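Local coordinates for protein KLLA0E08119p (Kluyveromyces lactis, PDB 3VA7) that probably catalyses the ATP- and biotin-dependent carboxylation of urea to urea-1-carboxylate, this piece holding the carboxylase part of an enzyme thought also to hydrolyse that product, at residues Tyr729-Gly734 and Gly754-Gln759; Cys669-Ser674 and Gln759-Glu764; Asp845-Val850 and Ser889-Phe894; Asp749-Gly754 and Asp991-Ser996. One frame throughout, in Å; residues are numbered along the deposited sequence.

Contact 1: Tyr729-Gly734 and Gly754-Gln759; sequences YVYSLG and GGFVCQ. With BTI (5-(hexahydro-2-oxo-1H-thieno[3,4-D]imidazol-6-yl)pentanal), chain B.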
# COMPACT_ATOMS: atom_id res chain seq x y z
N TYR A 729 0.63 26.58 1.45
CA TYR A 729 -0.78 26.72 1.83
C TYR A 729 -1.43 25.57 1.13
O TYR A 729 -0.81 24.99 0.23
CB TYR A 729 -1.40 28.08 1.36
CG TYR A 729 -1.47 28.17 -0.15
CD1 TYR A 729 -0.41 28.64 -0.87
CD2 TYR A 729 -2.59 27.71 -0.83
CE1 TYR A 729 -0.45 28.70 -2.26
CE2 TYR A 729 -2.66 27.77 -2.21
CZ TYR A 729 -1.58 28.25 -2.94
OH TYR A 729 -1.62 28.27 -4.34
N VAL A 730 -2.65 25.22 1.52
CA VAL A 730 -3.27 23.97 1.05
C VAL A 730 -4.11 24.26 -0.15
O VAL A 730 -4.78 25.31 -0.24
CB VAL A 730 -4.07 23.26 2.11
CG1 VAL A 730 -4.56 21.91 1.59
CG2 VAL A 730 -3.19 23.08 3.38
N TYR A 731 -4.03 23.40 -1.13
CA TYR A 731 -4.59 23.70 -2.41
C TYR A 731 -5.98 23.12 -2.46
O TYR A 731 -6.32 22.21 -1.70
CB TYR A 731 -3.83 22.98 -3.51
CG TYR A 731 -2.43 23.39 -3.77
CD1 TYR A 731 -1.97 24.65 -3.44
CD2 TYR A 731 -1.56 22.52 -4.42
CE1 TYR A 731 -0.61 25.04 -3.73
CE2 TYR A 731 -0.25 22.87 -4.72
CZ TYR A 731 0.23 24.12 -4.40
OH TYR A 731 1.54 24.43 -4.74
N SER A 732 -6.73 23.55 -3.45
CA SER A 732 -8.05 22.98 -3.70
C SER A 732 -8.03 21.92 -4.77
O SER A 732 -7.38 22.09 -5.80
CB SER A 732 -8.99 24.11 -4.15
OG SER A 732 -9.20 25.02 -3.09
N LEU A 733 -8.74 20.83 -4.55
CA LEU A 733 -9.06 19.93 -5.65
C LEU A 733 -9.53 20.77 -6.86
O LEU A 733 -10.45 21.64 -6.77
CB LEU A 733 -10.15 18.99 -5.23
CG LEU A 733 -9.79 17.56 -4.92
CD1 LEU A 733 -8.30 17.18 -5.19
CD2 LEU A 733 -10.24 17.20 -3.47
N GLY A 734 -8.83 20.57 -7.98
CA GLY A 734 -9.19 21.20 -9.21
C GLY A 734 -8.37 22.45 -9.43
O GLY A 734 -8.50 23.09 -10.49
N GLY A 754 1.14 22.90 -0.71
CA GLY A 754 2.07 23.09 -1.81
C GLY A 754 2.61 24.50 -1.81
O GLY A 754 2.06 25.32 -1.09
N GLY A 755 3.65 24.77 -2.61
CA GLY A 755 4.48 25.96 -2.44
C GLY A 755 4.34 27.00 -3.55
O GLY A 755 5.18 27.92 -3.62
N PHE A 756 3.30 26.88 -4.41
CA PHE A 756 3.07 27.82 -5.53
C PHE A 756 1.66 28.40 -5.59
O PHE A 756 0.72 27.80 -5.11
CB PHE A 756 3.24 27.13 -6.90
CG PHE A 756 4.50 26.33 -7.05
CD1 PHE A 756 4.51 24.95 -6.80
CD2 PHE A 756 5.69 26.94 -7.50
CE1 PHE A 756 5.68 24.19 -6.96
CE2 PHE A 756 6.86 26.18 -7.66
CZ PHE A 756 6.85 24.79 -7.41
N VAL A 757 1.49 29.53 -6.28
CA VAL A 757 0.17 30.15 -6.40
C VAL A 757 -0.72 29.34 -7.34
O VAL A 757 -0.22 28.67 -8.23
CB VAL A 757 0.29 31.59 -6.88
CG1 VAL A 757 0.99 32.45 -5.87
CG2 VAL A 757 1.03 31.66 -8.19
N CYS A 758 -2.03 29.36 -7.09
CA CYS A 758 -3.06 28.72 -7.93
C CYS A 758 -3.93 29.83 -8.51
O CYS A 758 -4.37 30.75 -7.77
CB CYS A 758 -3.94 27.80 -7.10
SG CYS A 758 -3.15 26.26 -6.51
N GLN A 759 -4.25 29.76 -9.79
CA GLN A 759 -4.90 30.86 -10.47
C GLN A 759 -6.40 30.77 -10.29
O GLN A 759 -7.05 31.75 -9.93
CB GLN A 759 -4.46 30.90 -11.94
CG GLN A 759 -5.39 31.54 -12.92
CD GLN A 759 -5.45 33.06 -12.84
OE1 GLN A 759 -4.44 33.73 -12.62
NE2 GLN A 759 -6.63 33.60 -13.01
C11 BTI B . 2.14 16.16 -12.18
O11 BTI B . 3.39 16.38 -12.31
C10 BTI B . 1.23 16.82 -11.10
C9 BTI B . 2.06 17.71 -10.17
C8 BTI B . 1.28 18.66 -9.28
C7 BTI B . 2.08 19.86 -8.74
C2 BTI B . 3.41 19.51 -8.10
S1 BTI B . 3.24 18.41 -6.72
C6 BTI B . 4.76 18.91 -5.98
C5 BTI B . 5.06 20.32 -6.43
N3 BTI B . 4.61 21.10 -5.31
C3 BTI B . 3.54 21.78 -5.61
O3 BTI B . 2.96 22.62 -4.78
N2 BTI B . 3.14 21.56 -6.85
C4 BTI B . 4.11 20.74 -7.56
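Tyr729 and Tyr731 reach across to the same bend of chain, and their hydroxyls end on different backbone atoms of Phe756. The Tyr729 ring turns its edge to Val757 CA and Cys758 N. Its OH donates to Phe756 O (2.5 Å), lying in the carbonyl plane on a lone pair. CG of Tyr729 stands between the backbone N and the carbonyl carbon (chi1 66°), which turns the phenol across to segment 754-759; the His672 ring packs edge-to-face with it. Tyr731 lies between two layers. Gly754 N is over one face, where a side chain on the glycine would run into the ring, and Cys758 SG is over the opposite face, 4.0 Å from the Tyr731 ring centroid, a sulfur-aromatic contact. At its far end Tyr731 OH accepts from Phe756 N (3.0 Å), though the hydroxyl is less surely placed because it stands too close to the ureido oxygen of the biotin group. Tyr729 and Gly754 form an antiparallel hydrogen-bonded pair, with Gly754 N to Tyr729 O at 3.0 Å and the return bond slightly longer. Gly755 N is bonded to BTI O3 (3.1 Å), an oxygen likewise less certain, while the Phe756 ring meets the ureido group at its edge. Backed by Tyr729 and Cys758, the residues Tyr731, Gly754, Gly755 and Phe756, with Asn737, line the ureido end of the carboxyltransferase biotin pocket.

Contact 2: Cys669-Ser674 and Gln759-Glu764; sequences CGPHGS and QAVVAE. With NA (sodium ion), chain K.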
# COMPACT_ATOMS: atom_id res chain seq x y z
N CYS A 669 -12.93 31.60 -10.36
CA CYS A 669 -11.74 32.43 -10.26
C CYS A 669 -11.21 32.39 -8.82
O CYS A 669 -12.01 32.39 -7.89
CB CYS A 669 -12.08 33.88 -10.64
SG CYS A 669 -12.92 34.06 -12.23
N GLY A 670 -9.88 32.38 -8.64
CA GLY A 670 -9.23 32.24 -7.31
C GLY A 670 -8.49 30.94 -6.97
O GLY A 670 -8.88 29.89 -7.46
N PRO A 671 -7.53 30.96 -6.04
CA PRO A 671 -7.31 32.03 -5.09
C PRO A 671 -6.50 33.16 -5.59
O PRO A 671 -6.72 34.30 -5.18
CB PRO A 671 -6.56 31.37 -3.95
CG PRO A 671 -6.26 30.04 -4.36
CD PRO A 671 -7.09 29.67 -5.50
N HIS A 672 -5.55 32.89 -6.48
CA HIS A 672 -4.54 33.92 -6.73
C HIS A 672 -4.65 34.70 -8.06
O HIS A 672 -3.79 35.48 -8.40
CB HIS A 672 -3.14 33.38 -6.44
CG HIS A 672 -3.03 32.74 -5.09
ND1 HIS A 672 -3.12 33.46 -3.92
CD2 HIS A 672 -2.85 31.44 -4.72
CE1 HIS A 672 -3.01 32.64 -2.89
NE2 HIS A 672 -2.85 31.41 -3.35
N GLY A 673 -5.77 34.52 -8.78
CA GLY A 673 -6.02 35.29 -10.03
C GLY A 673 -6.30 36.77 -9.72
O GLY A 673 -7.35 37.29 -10.08
N SER A 674 -5.36 37.44 -9.06
CA SER A 674 -5.54 38.83 -8.64
C SER A 674 -4.24 39.54 -8.84
O SER A 674 -3.21 38.87 -8.95
CB SER A 674 -5.91 38.90 -7.17
OG SER A 674 -4.88 38.34 -6.42
N GLN A 759 -4.25 29.76 -9.79
CA GLN A 759 -4.90 30.86 -10.47
C GLN A 759 -6.40 30.77 -10.29
O GLN A 759 -7.05 31.75 -9.93
CB GLN A 759 -4.46 30.90 -11.94
CG GLN A 759 -5.39 31.54 -12.92
CD GLN A 759 -5.45 33.06 -12.84
OE1 GLN A 759 -4.44 33.73 -12.62
NE2 GLN A 759 -6.63 33.60 -13.01
N ALA A 760 -6.95 29.59 -10.52
CA ALA A 760 -8.40 29.35 -10.60
C ALA A 760 -8.57 27.89 -10.18
O ALA A 760 -7.55 27.19 -10.04
CB ALA A 760 -8.90 29.55 -12.01
N VAL A 761 -9.82 27.43 -9.98
CA VAL A 761 -10.11 26.05 -9.62
C VAL A 761 -11.32 25.51 -10.40
O VAL A 761 -12.44 26.04 -10.32
CB VAL A 761 -10.43 25.90 -8.11
CG1 VAL A 761 -10.69 24.44 -7.78
CG2 VAL A 761 -9.32 26.55 -7.19
N VAL A 762 -11.08 24.42 -11.13
CA VAL A 762 -12.08 23.74 -11.87
C VAL A 762 -13.23 23.43 -10.91
O VAL A 762 -12.99 23.04 -9.71
CB VAL A 762 -11.49 22.44 -12.47
CG1 VAL A 762 -12.59 21.61 -13.12
CG2 VAL A 762 -10.36 22.77 -13.46
N ALA A 763 -14.48 23.61 -11.40
CA ALA A 763 -15.60 23.47 -10.48
C ALA A 763 -15.77 22.02 -10.18
O ALA A 763 -15.54 21.21 -11.01
CB ALA A 763 -16.89 24.08 -11.04
N GLU A 764 -16.17 21.70 -8.97
CA GLU A 764 -16.28 20.31 -8.60
C GLU A 764 -16.81 19.48 -9.76
O GLU A 764 -16.24 18.44 -10.11
CB GLU A 764 -17.21 20.18 -7.41
CG GLU A 764 -17.34 18.76 -6.87
CD GLU A 764 -18.12 18.72 -5.58
OE1 GLU A 764 -18.46 17.61 -5.14
OE2 GLU A 764 -18.41 19.82 -5.00
NA NA K . -20.14 21.90 -4.76
O HOH W 1 -20.46 19.60 -2.96
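Gln759 O is gripped by two amides of the opposing loop, Gly670 N at 3.2 Å and Gly673 N at 3.3 Å, both weak bonds with bent N-H directions. One carbonyl thus spans both ends of the loop's bend, which contains a cis peptide before Pro671 and an inverse gamma turn centred on Gly673. Inside the loop Ser674 N bonds His672 O, and Pro671 CB sits over the centre of the His672 ring. The Gln759 side chain folds back over the same bend. Its CG is anti to the backbone N (chi1 155°) and the chain kinks at chi2 (73°), bringing the amide against Gly673, with Gln759 CD 3.6 Å from Gly673 CA. A side chain on Gly673 would run into Gln759 NE2. Farther along, Gly670 O receives a CA-H...O contact from Ala760 CA (3.2 Å) and touches Val761 CG2 at 3.4 Å. That methyl also meets Pro671 CD, the two side chains crossing at about a right angle. Beyond the touching residues, Glu764 OE2 binds the sodium ion at 2.7 Å, a site that Asp845 and Arg790 share. Cys669 and Ala760 make an antiparallel non-hydrogen-bonded pair, so the contact is the edge where strand 662-669 leaves its neighbour 756-762 in the mixed beta sheet of carboxyltransferase subdomains A and B, the loop that follows 662-669 folding against that neighbour.

Contact 3: Asp845-Val850 and Ser889-Phe894; sequences DRYILV and SVLIEF. With NA (sodium ion), chain K.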
# COMPACT_ATOMS: atom_id res chain seq x y z
N ASP A 845 -15.44 26.04 -5.86
CA ASP A 845 -16.79 25.65 -5.50
C ASP A 845 -16.94 25.22 -3.96
O ASP A 845 -18.01 25.33 -3.37
CB ASP A 845 -17.01 24.47 -6.50
CG ASP A 845 -18.37 23.96 -6.52
OD1 ASP A 845 -19.05 24.22 -7.49
OD2 ASP A 845 -18.83 23.26 -5.58
N ARG A 846 -15.87 24.68 -3.36
CA ARG A 846 -15.95 23.94 -2.07
C ARG A 846 -15.12 24.54 -0.92
O ARG A 846 -15.06 23.95 0.17
CB ARG A 846 -15.46 22.49 -2.23
CG ARG A 846 -16.50 21.50 -2.74
CD ARG A 846 -15.91 20.17 -3.06
NE ARG A 846 -15.07 20.28 -4.25
CZ ARG A 846 -14.41 19.25 -4.80
NH1 ARG A 846 -14.50 18.03 -4.27
NH2 ARG A 846 -13.71 19.44 -5.91
N TYR A 847 -14.46 25.67 -1.14
CA TYR A 847 -13.59 26.14 -0.10
C TYR A 847 -13.33 27.59 -0.19
O TYR A 847 -13.35 28.18 -1.29
CB TYR A 847 -12.17 25.59 -0.27
CG TYR A 847 -11.94 24.19 -0.75
CD1 TYR A 847 -12.14 23.82 -2.12
CD2 TYR A 847 -11.42 23.26 0.14
CE1 TYR A 847 -11.88 22.56 -2.54
CE2 TYR A 847 -11.11 21.99 -0.27
CZ TYR A 847 -11.32 21.64 -1.60
OH TYR A 847 -11.00 20.36 -1.90
N ILE A 848 -12.98 28.12 0.98
CA ILE A 848 -12.52 29.48 1.13
C ILE A 848 -11.14 29.37 1.75
O ILE A 848 -10.94 28.67 2.73
CB ILE A 848 -13.47 30.29 2.10
CG1 ILE A 848 -14.90 30.48 1.50
CG2 ILE A 848 -12.85 31.59 2.51
CD1 ILE A 848 -15.84 31.54 2.30
N LEU A 849 -10.16 30.04 1.14
CA LEU A 849 -8.84 30.09 1.70
C LEU A 849 -8.68 31.32 2.61
O LEU A 849 -8.90 32.45 2.14
CB LEU A 849 -7.86 30.12 0.53
CG LEU A 849 -6.35 30.14 0.87
CD1 LEU A 849 -5.89 28.83 1.47
CD2 LEU A 849 -5.50 30.51 -0.37
N VAL A 850 -8.29 31.13 3.86
CA VAL A 850 -8.06 32.27 4.81
C VAL A 850 -6.55 32.51 4.90
O VAL A 850 -5.79 31.62 5.32
CB VAL A 850 -8.59 31.94 6.26
CG1 VAL A 850 -8.38 33.06 7.21
CG2 VAL A 850 -10.03 31.59 6.26
N SER A 889 -1.97 30.24 6.61
CA SER A 889 -3.28 30.18 6.04
C SER A 889 -3.96 28.91 6.51
O SER A 889 -3.34 28.04 7.17
CB SER A 889 -3.16 30.17 4.53
OG SER A 889 -2.75 28.84 4.19
N VAL A 890 -5.25 28.79 6.19
CA VAL A 890 -5.97 27.55 6.46
C VAL A 890 -7.02 27.46 5.42
O VAL A 890 -7.64 28.47 5.03
CB VAL A 890 -6.62 27.47 7.91
CG1 VAL A 890 -7.46 28.77 8.22
CG2 VAL A 890 -7.49 26.19 8.10
N LEU A 891 -7.24 26.27 4.93
CA LEU A 891 -8.21 26.16 3.89
C LEU A 891 -9.45 25.51 4.51
O LEU A 891 -9.34 24.51 5.21
CB LEU A 891 -7.64 25.35 2.73
CG LEU A 891 -8.61 25.07 1.62
CD1 LEU A 891 -8.81 26.32 0.76
CD2 LEU A 891 -8.14 23.88 0.83
N ILE A 892 -10.60 26.10 4.24
CA ILE A 892 -11.82 25.68 4.83
C ILE A 892 -12.74 25.10 3.78
O ILE A 892 -13.14 25.83 2.84
CB ILE A 892 -12.48 26.89 5.47
CG1 ILE A 892 -11.75 27.19 6.76
CG2 ILE A 892 -13.94 26.59 5.81
CD1 ILE A 892 -11.53 28.53 6.95
N GLU A 893 -13.04 23.81 3.92
CA GLU A 893 -13.90 23.15 2.95
C GLU A 893 -15.29 23.14 3.48
O GLU A 893 -15.50 22.80 4.68
CB GLU A 893 -13.46 21.72 2.60
CG GLU A 893 -14.23 21.11 1.41
CD GLU A 893 -13.94 19.61 1.15
OE1 GLU A 893 -13.01 19.05 1.73
OE2 GLU A 893 -14.69 18.96 0.37
N PHE A 894 -16.25 23.49 2.62
CA PHE A 894 -17.64 23.42 3.05
C PHE A 894 -18.56 22.61 2.15
O PHE A 894 -18.25 22.28 0.99
CB PHE A 894 -18.22 24.82 3.30
CG PHE A 894 -18.15 25.77 2.09
CD1 PHE A 894 -19.32 26.12 1.39
CD2 PHE A 894 -16.92 26.34 1.69
CE1 PHE A 894 -19.27 27.01 0.30
CE2 PHE A 894 -16.83 27.23 0.58
CZ PHE A 894 -18.01 27.56 -0.12
NA NA K . -20.14 21.90 -4.76
O HOH W 2 -19.71 23.15 -1.78
O HOH W 3 -15.07 16.96 -1.38
O HOH W 4 -10.23 18.71 -0.00
O HOH W 1 -20.46 19.60 -2.96
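Phe894 places CG between its backbone N and carbonyl carbon (chi1 57°), which brings the ring back against Arg846 O and Tyr847 N, while Leu891, with CG anti to the backbone N (chi1 175°), reaches diagonally across to the ring of Tyr847 on the opposing strand. Both belong to an antiparallel strand pair, 847-850 against 889-894, in carboxyltransferase subdomains C and D, where 847-852 is the central strand of a five-stranded antiparallel sheet and 889-894 its neighbour. Five backbone hydrogen bonds tie it, from Phe894 N to Arg846 O (2.8 Å) down to the reciprocal pair between Val850 and Val890. The Phe894 ring brings CE2 to 3.3 Å from Tyr847 N and also touches Ile848 CG1 at 3.9 Å; Leu904 of helix 901-912 covers this side. A serine in place of Phe894 would probably open a gap beside the Arg846-Tyr847 peptide and leave Ile848 CG1 without its aromatic partner. On the side of the sheet bearing Tyr847, Leu849 and Leu891, Leu891 CD2 lies against Tyr847 CD2, and Leu849 crosses Leu891 at about a right angle. The other side carries Val850 CG2 against Ile892 CD1 (3.5 Å). Asp845, just before the strand, gives OD2 to the sodium ion. Arg846 and Glu893 run side by side, pointing the same way, with guanidinium and carboxylate planes 84° apart and no direct contact between their charged atoms. Water 3 joins them instead, accepting from Arg846 NH1 (3.1 Å) and donating to Glu893 OE2 (2.7 Å).

Contact 4: Asp749-Gly754 and Asp991-Ser996; sequences DGPSLG and DVFLGS. With BTI (5-(hexahydro-2-oxo-1H-thieno[3,4-D]imidazol-6-yl)pentanal), chain B; URE (urea), chain C.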
# COMPACT_ATOMS: atom_id res chain seq x y z
N ASP A 749 -5.68 12.25 -7.33
CA ASP A 749 -4.48 11.70 -6.64
C ASP A 749 -3.46 12.79 -6.35
O ASP A 749 -2.26 12.50 -6.25
CB ASP A 749 -3.80 10.62 -7.43
CG ASP A 749 -4.49 9.28 -7.27
OD1 ASP A 749 -5.39 9.16 -6.38
OD2 ASP A 749 -4.12 8.37 -8.08
N GLY A 750 -3.93 14.03 -6.21
CA GLY A 750 -3.03 15.18 -6.31
C GLY A 750 -2.53 15.77 -5.01
O GLY A 750 -2.97 15.35 -3.92
N PRO A 751 -1.56 16.70 -5.09
CA PRO A 751 -0.97 17.27 -3.89
C PRO A 751 -1.93 18.28 -3.18
O PRO A 751 -2.80 18.90 -3.79
CB PRO A 751 0.25 18.02 -4.43
CG PRO A 751 -0.24 18.55 -5.78
CD PRO A 751 -1.11 17.40 -6.31
N SER A 752 -1.62 18.54 -1.94
CA SER A 752 -2.49 19.18 -1.00
C SER A 752 -1.75 20.42 -0.48
O SER A 752 -2.00 21.52 -1.01
CB SER A 752 -2.85 18.12 0.05
OG SER A 752 -2.27 18.37 1.28
N LEU A 753 -0.80 20.29 0.45
CA LEU A 753 -0.04 21.47 0.92
C LEU A 753 1.11 21.75 -0.05
O LEU A 753 2.01 20.90 -0.15
CB LEU A 753 0.62 21.13 2.25
CG LEU A 753 0.75 22.18 3.36
CD1 LEU A 753 1.81 21.76 4.41
CD2 LEU A 753 0.83 23.65 3.01
N GLY A 754 1.14 22.90 -0.71
CA GLY A 754 2.07 23.09 -1.81
C GLY A 754 2.61 24.50 -1.81
O GLY A 754 2.06 25.32 -1.09
N ASP A 991 2.98 18.22 2.47
CA ASP A 991 3.88 18.92 1.52
C ASP A 991 5.06 18.00 1.12
O ASP A 991 6.16 18.14 1.63
CB ASP A 991 4.44 20.13 2.21
CG ASP A 991 4.73 21.27 1.26
OD1 ASP A 991 4.93 21.02 0.03
OD2 ASP A 991 4.76 22.42 1.77
N VAL A 992 4.83 17.01 0.27
CA VAL A 992 3.58 16.84 -0.48
C VAL A 992 3.30 15.34 -0.30
O VAL A 992 4.23 14.51 -0.35
CB VAL A 992 3.90 17.37 -1.88
CG1 VAL A 992 4.50 16.35 -2.82
CG2 VAL A 992 2.88 18.25 -2.44
N PHE A 993 2.06 15.01 0.07
CA PHE A 993 1.55 13.62 0.24
C PHE A 993 1.87 12.99 1.53
O PHE A 993 2.92 13.21 2.10
CB PHE A 993 1.98 12.64 -0.90
CG PHE A 993 1.60 13.13 -2.27
CD1 PHE A 993 2.54 13.78 -3.07
CD2 PHE A 993 0.27 13.01 -2.74
CE1 PHE A 993 2.17 14.29 -4.31
CE2 PHE A 993 -0.11 13.51 -3.97
CZ PHE A 993 0.83 14.15 -4.77
N LEU A 994 0.97 12.10 1.91
CA LEU A 994 1.04 11.27 3.10
C LEU A 994 1.78 11.91 4.29
O LEU A 994 2.81 11.43 4.74
CB LEU A 994 1.54 9.89 2.73
CG LEU A 994 0.92 9.33 1.42
CD1 LEU A 994 1.60 8.00 1.07
CD2 LEU A 994 -0.58 9.16 1.42
N GLY A 995 1.25 13.01 4.78
CA GLY A 995 1.79 13.64 5.98
C GLY A 995 3.21 14.21 5.89
O GLY A 995 3.84 14.51 6.95
N SER A 996 3.69 14.35 4.65
CA SER A 996 4.90 15.05 4.36
C SER A 996 4.86 16.44 4.95
O SER A 996 3.97 17.22 4.59
CB SER A 996 5.06 15.21 2.86
OG SER A 996 5.41 13.98 2.27
C11 BTI B . 2.14 16.16 -12.18
O11 BTI B . 3.39 16.38 -12.31
C10 BTI B . 1.23 16.82 -11.10
C9 BTI B . 2.06 17.71 -10.17
C8 BTI B . 1.28 18.66 -9.28
C7 BTI B . 2.08 19.86 -8.74
C2 BTI B . 3.41 19.51 -8.10
S1 BTI B . 3.24 18.41 -6.72
C6 BTI B . 4.76 18.91 -5.98
C5 BTI B . 5.06 20.32 -6.43
N3 BTI B . 4.61 21.10 -5.31
C3 BTI B . 3.54 21.78 -5.61
O3 BTI B . 2.96 22.62 -4.78
N2 BTI B . 3.14 21.56 -6.85
C4 BTI B . 4.11 20.74 -7.56
C URE C . 7.38 19.93 -2.55
O URE C . 7.45 19.52 -1.37
N1 URE C . 8.01 19.34 -3.54
N2 URE C . 6.70 21.00 -2.98
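Asp749 O meets the edge of the Phe993 ring, 3.3 Å from CE2, while the Asp749 carboxylate turns to other partners, a salt bridge to Arg699 and a hydrogen bond to Ser506. Gly750 O approaches the same CE2 obliquely. Phe993 holds CG anti to its carbonyl carbon (chi1 -55°), which lays the ring alongside Pro751, with Phe993 CZ 3.5 Å from Pro751 N. Pro751 is shared between neighbours: CB packs on Val992 CG2, and CG touches the biotin sulfur S1 at 3.6 Å. Leu753 crosses Asp991 at about a right angle, its CD1 3.8 Å from Asp991 CB. Leu753 O accepts a CA-H...O contact from Asp991 CA (3.2 Å), yet it also faces Asp991 OD1, two acceptors with no hydrogen bond between them. Gly754 has its CA beside BTI O3, an oxygen less surely placed. In the second segment a cis peptide precedes Val992, and a type I' turn runs from Phe993 to Ser996. A glycine in place of Asp991 would probably remove the carboxylate beside the urea oxygen and leave Leu753 CD1 without the CB it lies across. Pro751 and Val992 give apolar cover between the biotin and urea pockets, which segments of carboxyltransferase subdomains A and B and of C and D line jointly. Asp991 OD1 stands 3.2 Å from the urea oxygen and also near Leu753 O, while OD2 lies close to Asp728 OD1, a like charge, so the carboxylate sits among acceptors without a hydrogen bond across this contact.

Overall arrangement
Contact 1 touches each of the other three. Contact 2 lies 9 Å away between centres, shares Gln759 and probably adds a hydrogen bond from His672 N to Cys758 O (2.8 Å). Contact 4, 10 Å away between centres, shares Gly754, and Tyr731 N probably bonds Ser752 O (2.8 Å); both border the biotin group, while Asp991 and Val992 of contact 4 also line the urea site. Contact 3, from carboxyltransferase subdomains C and D, packs Tyr847 and Leu891 against 729-734. It joins contact 2 at the sodium ion, where Glu764 OE2 also forms a salt bridge to Arg846 NE (3.5 Å). Contacts 3 and 4 do not touch, with nearest atoms about 6 Å apart.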